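Local structure of L-lysine 6-oxidase (Marinomonas mediterranea, 3WEU) at residues Gly140-Ser145 / Ala149-Ser154. The protein oxidises the side-chain amine of L-lysine with a cysteine tryptophylquinone cofactor, releasing ammonium and the hydrogen peroxide that makes it antibacterial. Residues are numbered along the deposited sequence; the frame is centred on the assembly and turned at random.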
loop_
_atom_site.group_PDB
_atom_site.type_symbol
_atom_site.label_atom_id
_atom_site.label_comp_id
_atom_site.label_asym_id
_atom_site.label_seq_id
_atom_site.Cartn_x
_atom_site.Cartn_y
_atom_site.Cartn_z
ATOM N N GLY A 140 15.789 16.382 -28.876
ATOM C CA GLY A 140 16.710 16.817 -29.917
ATOM C C GLY A 140 17.716 17.819 -29.396
ATOM O O GLY A 140 17.583 18.245 -28.234
ATOM N N PRO A 141 18.676 18.195 -30.248
ATOM C CA PRO A 141 19.710 19.143 -30.106
ATOM C C PRO A 141 19.093 20.520 -30.154
ATOM O O PRO A 141 17.941 20.681 -30.615
ATOM C CB PRO A 141 20.639 18.864 -31.278
ATOM C CG PRO A 141 19.759 18.329 -32.352
ATOM C CD PRO A 141 18.747 17.538 -31.584
ATOM N N ARG A 142 19.727 21.422 -29.423
ATOM C CA ARG A 142 19.437 22.839 -29.566
ATOM C C ARG A 142 20.759 23.472 -29.867
ATOM O O ARG A 142 21.810 22.939 -29.472
ATOM C CB ARG A 142 18.864 23.458 -28.279
ATOM C CG ARG A 142 17.504 23.010 -27.800
ATOM C CD ARG A 142 16.373 23.282 -28.790
ATOM N NE ARG A 142 15.138 22.682 -28.373
ATOM C CZ ARG A 142 14.810 21.403 -28.540
ATOM N NH1 ARG A 142 15.654 20.560 -29.071
ATOM N NH2 ARG A 142 13.665 20.954 -28.093
ATOM N N SER A 143 20.720 24.637 -30.522
ATOM C CA SER A 143 21.891 25.449 -30.874
ATOM C C SER A 143 21.743 26.874 -30.356
ATOM O O SER A 143 20.627 27.429 -30.250
ATOM C CB SER A 143 22.014 25.502 -32.394
ATOM O OG SER A 143 22.392 24.196 -32.822
ATOM N N VAL A 144 22.854 27.452 -29.980
ATOM C CA VAL A 144 22.886 28.817 -29.562
ATOM C C VAL A 144 24.135 29.446 -30.144
ATOM O O VAL A 144 25.152 28.803 -30.305
ATOM C CB VAL A 144 22.785 28.790 -28.015
ATOM C CG1 VAL A 144 24.115 28.424 -27.354
ATOM C CG2 VAL A 144 22.254 30.026 -27.493
ATOM N N SER A 145 24.058 30.736 -30.457
ATOM C CA SER A 145 25.189 31.522 -30.885
ATOM C C SER A 145 24.929 32.987 -30.713
ATOM O O SER A 145 23.783 33.444 -30.590
ATOM C CB SER A 145 25.483 31.288 -32.331
ATOM O OG SER A 145 24.355 31.661 -33.131
ATOM N N ALA A 149 22.358 34.984 -26.009
ATOM C CA ALA A 149 21.293 34.140 -26.509
ATOM C C ALA A 149 20.719 33.246 -25.405
ATOM O O ALA A 149 21.405 32.970 -24.416
ATOM C CB ALA A 149 21.834 33.273 -27.634
ATOM N N THR A 150 19.462 32.853 -25.565
ATOM C CA THR A 150 18.806 31.930 -24.648
ATOM C C THR A 150 17.877 31.058 -25.446
ATOM O O THR A 150 17.027 31.580 -26.176
ATOM C CB THR A 150 17.966 32.647 -23.624
ATOM O OG1 THR A 150 18.759 33.547 -22.866
ATOM C CG2 THR A 150 17.369 31.662 -22.638
ATOM N N VAL A 151 18.013 29.738 -25.344
ATOM C CA VAL A 151 17.010 28.810 -25.890
ATOM C C VAL A 151 16.732 27.637 -24.953
ATOM O O VAL A 151 17.658 26.980 -24.472
ATOM C CB VAL A 151 17.391 28.340 -27.296
ATOM C CG1 VAL A 151 18.735 27.786 -27.341
ATOM C CG2 VAL A 151 16.412 27.299 -27.841
ATOM N N GLU A 152 15.466 27.385 -24.671
ATOM C CA GLU A 152 15.074 26.264 -23.833
ATOM C C GLU A 152 15.231 24.960 -24.600
ATOM O O GLU A 152 15.007 24.875 -25.819
ATOM C CB GLU A 152 13.631 26.465 -23.392
ATOM C CG GLU A 152 13.238 25.676 -22.172
ATOM C CD GLU A 152 13.989 26.044 -20.869
ATOM O OE1 GLU A 152 14.716 27.094 -20.855
ATOM O OE2 GLU A 152 13.705 25.336 -19.848
ATOM N N ILE A 153 15.617 23.915 -23.906
ATOM C CA ILE A 153 15.503 22.570 -24.486
ATOM C C ILE A 153 14.115 22.074 -24.116
ATOM O O ILE A 153 13.908 21.261 -23.211
ATOM C CB ILE A 153 16.618 21.631 -23.961
ATOM C CG1 ILE A 153 18.022 22.223 -24.119
ATOM C CG2 ILE A 153 16.618 20.296 -24.669
ATOM C CD1 ILE A 153 19.041 21.484 -23.225
ATOM N N SER A 154 13.120 22.513 -24.885
ATOM C CA SER A 154 11.731 22.369 -24.497
ATOM C C SER A 154 10.959 21.411 -25.398
ATOM O O SER A 154 11.291 21.297 -26.557
ATOM C CB SER A 154 11.067 23.728 -24.623
ATOM O OG SER A 154 9.684 23.649 -24.440
#
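Arg142 reaches from its own strand across to Val151, Ile153 and Ser154. Its CB points toward the segment 149-154. Its CG meets Ile153 CG1 at 3.8 Å. The chain bends at this point (chi2 -61°), which brings CD to Glu152 O (3.6 Å), with Val151 CG2 farther off. NE makes a weak hydrogen bond to Glu152 O, 3.4 Å long. One face of the guanidinium lies against Ile153 CA. At its edge, NH2 donates to Ser154 O over 2.8 Å, nearly in the guanidinium plane. NH2 also bonds Asn157 OD1. NH1 donates hydrogen bonds to Pro141 O and Leu139 O, so both terminal nitrogens are held.

Strands 137-145 and 150-154 run antiparallel, but no backbone hydrogen bond joins these segments. The first pairs with strand 80-91 and the second with strand 181-187. They lie at the two ends of one curled mixed sheet in the N-terminal region and face each other through side chains, their axes 7.4 Å apart.

Further along, the contact is mostly apolar. Val144 CG2 presses on Ala149 CB at 3.3 Å, closer than two methyl groups normally pack. Val151 CG1 sits 3.5 Å from Ser143 O and 4.2 Å from Val144 CG2.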